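Local atomic coordinates of CCHC-type domain-containing protein (Trypanosoma brucei brucei, PDB entry 7C45), a protein that trims guide RNA as an RNase D-type ribonuclease, probably removing nucleotides from the 3' end with the help of bound metal ions. Residues Ile42-Thr47 with Lys52-Ile57; Leu78-Phe83 with Cys112-Lys117; Pro173-Arg178 with Leu185-Gly190. All blocks are in the same frame, centred on the assembly; numbering follows the deposited sequence.

Contact 1 of 3, residues Ile42-Thr47 with Lys52-Ile57; sequences IEAFCT and KQLGRI. With CA (calcium ion), chain E; nucleotides of chain B.
The DxE end of strand 37-44, where an RNase D-type exonuclease site receives the 3' nucleotide of its RNA, pairs with the loop leading into strand 57-64. Ala44 and Ile57 form an antiparallel, non-hydrogen-bonded bridge, and beyond it Phe45 N donates to Arg56 O at 2.8 Å, nearly straight at 167°. The extended Arg56 chain runs alongside the Phe45 ring, and Arg56 CB sits over one face, 4.0 Å from the ring centroid, as a CH-pi contact. On the face of the sheet that carries Ala44 and Ile57, Ala44 CB packs on Leu54 CB. Ile42 CG2 meets Ile57 CG1 and Leu54 CD1. The Glu43 side chain leaves the other way, toward metal and RNA. Bent at chi2 (-48°), it brings OE2 to the calcium ion at 2.3 Å while OE1 accepts from O3' of U10 of chain B. That O3' also receives Ala44 N at 2.9 Å, and O2' of the same ribose donates to Ala44 O. A water joins O2' to Phe45 O and Gly55 N, and Leu54 CD2 touches O4' at 3.4 Å, so both segments line the sugar. With Asp41 and Asp191 as further protein ligands, this is the acidic metal site characteristic of DEDD exonucleases.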
# COMPACT_ATOMS: atom_id res chain seq x y z
N ILE A 42 -4.85 7.55 2.65
CA ILE A 42 -5.72 8.73 2.56
C ILE A 42 -7.05 8.32 1.97
O ILE A 42 -7.09 7.58 0.98
CB ILE A 42 -5.08 9.86 1.71
CG1 ILE A 42 -3.76 10.34 2.33
CG2 ILE A 42 -6.05 11.00 1.55
CD1 ILE A 42 -3.04 11.37 1.46
N GLU A 43 -8.14 8.81 2.57
CA GLU A 43 -9.47 8.75 1.94
C GLU A 43 -9.89 10.15 1.51
O GLU A 43 -9.83 11.09 2.30
CB GLU A 43 -10.53 8.18 2.88
CG GLU A 43 -10.26 6.76 3.43
CD GLU A 43 -9.83 5.75 2.36
OE1 GLU A 43 -10.52 5.68 1.33
OE2 GLU A 43 -8.83 5.00 2.59
N ALA A 44 -10.36 10.27 0.27
CA ALA A 44 -10.69 11.57 -0.29
C ALA A 44 -12.10 11.53 -0.89
O ALA A 44 -12.63 10.46 -1.20
CB ALA A 44 -9.66 12.00 -1.34
N PHE A 45 -12.70 12.71 -1.02
CA PHE A 45 -13.97 12.81 -1.72
C PHE A 45 -13.87 12.13 -3.08
O PHE A 45 -12.95 12.41 -3.85
CB PHE A 45 -14.35 14.28 -1.95
CG PHE A 45 -14.80 15.03 -0.72
CD1 PHE A 45 -14.49 14.62 0.56
CD2 PHE A 45 -15.55 16.19 -0.88
CE1 PHE A 45 -14.91 15.37 1.67
CE2 PHE A 45 -15.97 16.92 0.19
CZ PHE A 45 -15.64 16.51 1.49
N CYS A 46 -14.83 11.26 -3.38
CA CYS A 46 -14.90 10.67 -4.72
C CYS A 46 -15.19 11.77 -5.73
O CYS A 46 -15.90 12.73 -5.44
CB CYS A 46 -15.97 9.59 -4.77
SG CYS A 46 -15.48 8.09 -3.86
N THR A 47 -14.59 11.65 -6.92
CA THR A 47 -14.83 12.61 -8.00
C THR A 47 -15.40 11.88 -9.21
O THR A 47 -16.07 10.86 -9.06
CB THR A 47 -13.54 13.32 -8.40
OG1 THR A 47 -12.59 12.36 -8.86
CG2 THR A 47 -12.95 14.12 -7.24
N LYS A 52 -7.88 12.15 -12.44
CA LYS A 52 -6.99 11.21 -11.77
C LYS A 52 -6.62 11.65 -10.36
O LYS A 52 -6.40 10.80 -9.48
CB LYS A 52 -5.72 11.02 -12.60
CG LYS A 52 -5.47 9.60 -13.05
CD LYS A 52 -4.25 9.52 -13.96
CE LYS A 52 -3.94 8.08 -14.31
NZ LYS A 52 -3.67 7.30 -13.07
N GLN A 53 -6.53 12.96 -10.12
CA GLN A 53 -6.18 13.47 -8.80
C GLN A 53 -7.23 13.05 -7.76
O GLN A 53 -8.43 13.00 -8.05
CB GLN A 53 -6.07 15.00 -8.82
CG GLN A 53 -4.89 15.60 -9.58
CD GLN A 53 -4.90 15.30 -11.07
OE1 GLN A 53 -5.96 15.22 -11.70
NE2 GLN A 53 -3.71 15.12 -11.65
N LEU A 54 -6.78 12.78 -6.54
CA LEU A 54 -7.72 12.56 -5.46
C LEU A 54 -8.58 13.80 -5.27
O LEU A 54 -8.11 14.92 -5.47
CB LEU A 54 -7.01 12.25 -4.14
CG LEU A 54 -6.27 10.90 -4.05
CD1 LEU A 54 -5.86 10.69 -2.63
CD2 LEU A 54 -7.12 9.74 -4.53
N GLY A 55 -9.82 13.60 -4.87
CA GLY A 55 -10.66 14.70 -4.44
C GLY A 55 -10.21 15.28 -3.10
O GLY A 55 -9.13 14.99 -2.59
N ARG A 56 -11.06 16.12 -2.54
CA ARG A 56 -10.73 16.81 -1.29
C ARG A 56 -10.40 15.80 -0.21
O ARG A 56 -11.14 14.85 0.00
CB ARG A 56 -11.91 17.67 -0.86
CG ARG A 56 -11.66 18.52 0.36
CD ARG A 56 -12.89 19.40 0.57
NE ARG A 56 -12.80 20.24 1.75
CZ ARG A 56 -13.71 21.15 2.06
NH1 ARG A 56 -14.78 21.33 1.27
NH2 ARG A 56 -13.56 21.88 3.16
N ILE A 57 -9.26 15.98 0.46
CA ILE A 57 -8.88 15.03 1.50
C ILE A 57 -9.93 15.04 2.61
O ILE A 57 -10.33 16.09 3.10
CB ILE A 57 -7.50 15.37 2.07
CG1 ILE A 57 -6.40 15.04 1.06
CG2 ILE A 57 -7.29 14.62 3.36
CD1 ILE A 57 -5.05 15.52 1.47
CA CA E . -7.63 3.16 1.99
P U B 10 -7.40 3.45 -1.59
OP1 U B 10 -7.16 3.61 -0.14
OP2 U B 10 -8.04 2.22 -2.12
O5' U B 10 -8.25 4.70 -2.12
C5' U B 10 -8.01 5.99 -1.59
C4' U B 10 -8.88 7.03 -2.24
O4' U B 10 -8.79 6.88 -3.67
C3' U B 10 -10.37 6.93 -1.96
O3' U B 10 -10.73 7.53 -0.74
C2' U B 10 -10.99 7.63 -3.16
O2' U B 10 -10.92 9.04 -2.98
C1' U B 10 -10.02 7.23 -4.27
N1 U B 10 -10.50 6.08 -5.06
C2 U B 10 -11.43 6.38 -6.03
O2 U B 10 -11.83 7.51 -6.22
N3 U B 10 -11.85 5.29 -6.76
C4 U B 10 -11.43 3.98 -6.60
O4 U B 10 -11.91 3.12 -7.34
C5 U B 10 -10.46 3.77 -5.58
C6 U B 10 -10.03 4.80 -4.85
O HOH W 1 -11.04 10.98 -5.04
O HOH W 2 -8.61 1.54 4.14
O HOH W 3 -9.80 2.07 1.45

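Contact 2 of 3, residues Leu78-Phe83 with Cys112-Lys117; sequences LTPDVF and CQLGVK
Pro80 and Phe83, one turn apart at the start of helix 80-92, receive the forked end of Leu114 from near the C-terminal end of helix 104-114. The contact joins two helices of the exonuclease domain, an RNase H-like fold, and it is small, burying 137 Å² in all.

Apolar packing is what links the segments. The two methyls of Leu114 divide the work: CD2 presses on the proline ring, 3.5 Å from Pro80 CB, a tight carbon pair, and lies 3.9 Å from Pro80 CG. The other branch, CD1, reaches the aromatic ring of Phe83 and meets it at the edge, near the ring plane. With chi1 at -57°, Leu114 CG stands anti to its own carbonyl carbon, and from there the fork crosses both partner side chains at about a right angle. Pro80 CB points straight toward the leucine, whereas Phe83 reaches it through the far part of its ring, which a chi1 of 166° swings away from the backbone N. Phe83 is buried; its ring also makes an edge-to-face pair with Phe73, while Val75 touches both Pro80 and Phe83. Val84 adds a further apolar neighbour for Leu114.

Polar interactions serve each segment separately. Thr79, with positive phi, is the N-cap of helix 80-92: its OG1 accepts a weak bond from Val82 N at 3.3 Å. Phe83 N bonds to Thr79 O as well, closing the first turn. In the partner segment the chain leaves helix 104-114 through Gly115, whose phi is positive.

At the aromatic end of the fork, Leu114 CD1 approaches Phe83 CE2 to 3.7 Å and Phe83 CD2 to 4.0 Å.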
# COMPACT_ATOMS: atom_id res chain seq x y z
N LEU A 78 -10.77 19.01 11.21
CA LEU A 78 -9.66 19.78 11.78
C LEU A 78 -9.32 21.02 10.94
O LEU A 78 -8.91 22.05 11.49
CB LEU A 78 -8.42 18.90 11.88
CG LEU A 78 -8.49 17.74 12.88
CD1 LEU A 78 -7.29 16.82 12.66
CD2 LEU A 78 -8.52 18.27 14.31
N THR A 79 -9.44 20.90 9.62
CA THR A 79 -8.94 21.70 8.50
C THR A 79 -7.50 21.34 8.23
O THR A 79 -6.74 21.07 9.16
CB THR A 79 -9.03 23.22 8.69
OG1 THR A 79 -8.10 23.66 9.70
CG2 THR A 79 -10.46 23.66 8.99
N PRO A 80 -7.10 21.34 6.95
CA PRO A 80 -5.69 21.17 6.61
C PRO A 80 -4.75 22.06 7.42
O PRO A 80 -3.71 21.59 7.88
CB PRO A 80 -5.69 21.50 5.11
CG PRO A 80 -7.00 20.95 4.64
CD PRO A 80 -7.96 21.26 5.75
N ASP A 81 -5.08 23.34 7.59
CA ASP A 81 -4.17 24.23 8.29
C ASP A 81 -3.86 23.71 9.68
O ASP A 81 -2.70 23.68 10.09
CB ASP A 81 -4.76 25.65 8.37
CG ASP A 81 -3.80 26.64 9.02
OD1 ASP A 81 -2.65 26.75 8.58
OD2 ASP A 81 -4.20 27.28 10.00
N VAL A 82 -4.87 23.25 10.40
CA VAL A 82 -4.63 22.76 11.76
C VAL A 82 -3.86 21.45 11.71
O VAL A 82 -2.86 21.26 12.42
CB VAL A 82 -5.95 22.62 12.53
CG1 VAL A 82 -5.72 21.87 13.85
CG2 VAL A 82 -6.54 24.00 12.83
N PHE A 83 -4.30 20.53 10.85
CA PHE A 83 -3.69 19.20 10.79
C PHE A 83 -2.20 19.25 10.43
O PHE A 83 -1.39 18.54 11.04
CB PHE A 83 -4.46 18.34 9.78
CG PHE A 83 -3.74 17.09 9.37
CD1 PHE A 83 -3.74 15.98 10.19
CD2 PHE A 83 -3.08 17.00 8.15
CE1 PHE A 83 -3.07 14.81 9.82
CE2 PHE A 83 -2.44 15.84 7.77
CZ PHE A 83 -2.43 14.74 8.62
N CYS A 112 -0.31 18.94 -3.17
CA CYS A 112 -1.25 19.92 -3.72
C CYS A 112 -2.14 20.52 -2.65
O CYS A 112 -2.34 21.74 -2.61
CB CYS A 112 -2.14 19.26 -4.76
SG CYS A 112 -1.31 18.94 -6.30
N GLN A 113 -2.72 19.67 -1.82
CA GLN A 113 -3.71 20.11 -0.86
C GLN A 113 -3.11 20.55 0.46
O GLN A 113 -3.60 21.52 1.06
CB GLN A 113 -4.74 19.01 -0.62
CG GLN A 113 -5.53 18.68 -1.87
CD GLN A 113 -6.59 17.66 -1.60
OE1 GLN A 113 -7.35 17.75 -0.63
NE2 GLN A 113 -6.64 16.65 -2.44
N LEU A 114 -2.03 19.91 0.92
CA LEU A 114 -1.49 20.22 2.23
C LEU A 114 -0.18 20.97 2.17
O LEU A 114 0.24 21.52 3.20
CB LEU A 114 -1.31 18.93 3.07
CG LEU A 114 -2.57 18.08 3.29
CD1 LEU A 114 -2.33 16.94 4.27
CD2 LEU A 114 -3.73 18.95 3.74
N GLY A 115 0.47 21.02 1.01
CA GLY A 115 1.77 21.63 0.88
C GLY A 115 2.89 20.88 1.57
O GLY A 115 3.87 21.47 1.99
N VAL A 116 2.75 19.56 1.70
CA VAL A 116 3.71 18.73 2.40
C VAL A 116 4.27 17.71 1.41
O VAL A 116 3.53 17.15 0.60
CB VAL A 116 3.08 18.05 3.63
CG1 VAL A 116 2.70 19.09 4.68
CG2 VAL A 116 1.86 17.29 3.23
N LYS A 117 5.57 17.49 1.48
CA LYS A 117 6.27 16.48 0.70
C LYS A 117 6.95 15.51 1.66
O LYS A 117 7.95 15.88 2.31
CB LYS A 117 7.29 17.14 -0.22
CG LYS A 117 8.13 16.17 -1.04
CD LYS A 117 9.05 16.92 -1.96
CE LYS A 117 9.90 15.97 -2.78
NZ LYS A 117 10.78 16.67 -3.75

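Contact 3 of 3, residues Pro173-Arg178 with Leu185-Gly190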
# COMPACT_ATOMS: atom_id res chain seq x y z
N PRO A 173 -19.64 12.25 -3.15
CA PRO A 173 -18.30 12.31 -2.52
C PRO A 173 -18.00 11.13 -1.62
O PRO A 173 -16.83 10.72 -1.52
CB PRO A 173 -18.35 13.62 -1.73
CG PRO A 173 -19.42 14.45 -2.43
CD PRO A 173 -20.43 13.47 -2.92
N VAL A 174 -19.01 10.57 -0.96
CA VAL A 174 -18.90 9.44 -0.03
C VAL A 174 -18.34 9.92 1.30
O VAL A 174 -19.02 9.85 2.33
CB VAL A 174 -18.04 8.29 -0.59
CG1 VAL A 174 -17.94 7.16 0.44
CG2 VAL A 174 -18.61 7.77 -1.90
N TRP A 175 -17.10 10.42 1.29
CA TRP A 175 -16.34 10.70 2.50
C TRP A 175 -16.59 12.09 3.06
O TRP A 175 -15.86 12.53 3.96
CB TRP A 175 -14.84 10.49 2.23
CG TRP A 175 -14.52 9.05 1.98
CD1 TRP A 175 -14.34 8.45 0.77
CD2 TRP A 175 -14.41 8.02 2.96
NE1 TRP A 175 -14.09 7.11 0.93
CE2 TRP A 175 -14.13 6.81 2.27
CE3 TRP A 175 -14.49 7.99 4.36
CZ2 TRP A 175 -13.95 5.61 2.93
CZ3 TRP A 175 -14.33 6.79 5.02
CH2 TRP A 175 -14.04 5.61 4.30
N ASP A 176 -17.62 12.77 2.57
CA ASP A 176 -17.95 14.09 3.08
C ASP A 176 -18.88 14.06 4.30
O ASP A 176 -18.96 15.06 5.01
CB ASP A 176 -18.62 14.93 1.99
CG ASP A 176 -19.89 14.28 1.42
OD1 ASP A 176 -19.95 13.04 1.27
OD2 ASP A 176 -20.81 15.04 1.11
N ILE A 177 -19.58 12.96 4.53
CA ILE A 177 -20.61 12.96 5.56
C ILE A 177 -19.96 12.99 6.93
O ILE A 177 -18.91 12.37 7.16
CB ILE A 177 -21.54 11.74 5.42
CG1 ILE A 177 -20.74 10.44 5.47
CG2 ILE A 177 -22.37 11.81 4.15
CD1 ILE A 177 -21.62 9.22 5.59
N ARG A 178 -20.57 13.75 7.84
CA ARG A 178 -20.13 13.78 9.23
C ARG A 178 -21.36 13.73 10.14
O ARG A 178 -22.36 14.38 9.88
CB ARG A 178 -19.31 15.04 9.54
CG ARG A 178 -17.93 15.07 8.91
CD ARG A 178 -17.08 13.88 9.37
NE ARG A 178 -15.72 13.96 8.86
CZ ARG A 178 -15.36 13.60 7.63
NH1 ARG A 178 -16.26 13.13 6.78
NH2 ARG A 178 -14.10 13.70 7.26
N LEU A 185 -15.58 4.32 9.19
CA LEU A 185 -14.32 4.47 9.90
C LEU A 185 -13.50 3.18 9.85
O LEU A 185 -12.28 3.21 9.63
CB LEU A 185 -14.60 4.88 11.35
CG LEU A 185 -15.29 6.25 11.41
CD1 LEU A 185 -15.78 6.56 12.84
CD2 LEU A 185 -14.35 7.33 10.92
N GLU A 186 -14.15 2.05 10.07
CA GLU A 186 -13.44 0.77 10.05
C GLU A 186 -12.92 0.47 8.65
O GLU A 186 -11.79 -0.02 8.48
CB GLU A 186 -14.36 -0.34 10.54
CG GLU A 186 -13.73 -1.75 10.58
CD GLU A 186 -12.30 -1.79 11.14
OE1 GLU A 186 -11.44 -2.46 10.52
OE2 GLU A 186 -12.05 -1.14 12.17
N TYR A 187 -13.74 0.76 7.65
CA TYR A 187 -13.28 0.66 6.27
C TYR A 187 -12.02 1.50 6.08
O TYR A 187 -11.01 1.00 5.60
CB TYR A 187 -14.37 1.10 5.31
CG TYR A 187 -13.96 0.94 3.87
CD1 TYR A 187 -13.29 1.96 3.20
CD2 TYR A 187 -14.25 -0.23 3.17
CE1 TYR A 187 -12.92 1.82 1.89
CE2 TYR A 187 -13.88 -0.37 1.85
CZ TYR A 187 -13.21 0.65 1.22
OH TYR A 187 -12.84 0.53 -0.10
N ALA A 188 -12.06 2.77 6.49
CA ALA A 188 -10.89 3.62 6.36
C ALA A 188 -9.71 3.08 7.16
O ALA A 188 -8.56 3.33 6.80
CB ALA A 188 -11.20 5.05 6.81
N ALA A 189 -9.96 2.37 8.26
CA ALA A 189 -8.86 1.93 9.11
C ALA A 189 -8.11 0.73 8.55
O ALA A 189 -6.97 0.50 8.94
CB ALA A 189 -9.37 1.57 10.51
N GLY A 190 -8.72 -0.01 7.63
CA GLY A 190 -8.20 -1.34 7.30
C GLY A 190 -6.84 -1.31 6.62
O GLY A 190 -5.95 -2.08 6.96
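Trp175 and Tyr187 cross at about a right angle, the indole directing its six-membered ring at the helix that carries the tyrosine. Tyr187 CD1 lies at the indole edge, in its plane, 3.7 Å from Trp175 CZ2. The Ala188 methyl comes in obliquely, with CB 3.8 Å from Trp175 CH2 and 4.0 Å from Trp175 CZ3. The six-membered ring of the indole thus touches two consecutive residues of helix 182-202. Tyr187 reaches it because its CG lies anti to the backbone N (chi1 -177°), whereas Ala188 needs only its CB, which points toward the loop.

Val174 CG1 lies over one face of the indole, toward its border, and Val163 and Met167 of helix 161-168 pack against the tryptophan as well. Val174 to Ile177 form a type I turn, and Arg178 NH1 donates to Trp175 O at 2.9 Å and to Ile177 O at 2.8 Å. Both acceptors lie close to the guanidinium plane, but NH1 stands above each carbonyl plane. Ser58 OG donates to Trp175 O and is also hydrogen-bonded to Arg178 NH2, and Asp74 pairs with Arg178 NE.

Trp175 also packs on an RNA phosphate, and Tyr187 lies one helical turn before the calcium ligand Asp191. The arrangement is consistent with a place in the wall of the metal-dependent site of a DEDD-type exonuclease.

In the fold
Contact 1 touches both of the others, which do not touch each other; its centre is about 14 Å from the centre of contact 2 and about 12 Å from that of contact 3, and all belong to the exonuclease domain. Gln113 ties contact 2 to contact 1, with OE1 2.8 Å from Ile57 N and NE2 3.0 Å from Gly55 O. Toward contact 3, Cys46 N meets Pro173 O at 2.8 Å, and Ala44 O touches the indole of Trp175. Contacts 1 and 3 both border the calcium site, the probable catalytic centre, the nearest atom of the Tyr187 side chain being about 5 Å from a calcium ion. Contact 2 stays peripheral, the Leu114 side chain about 14 Å from a calcium ion at its nearest atom.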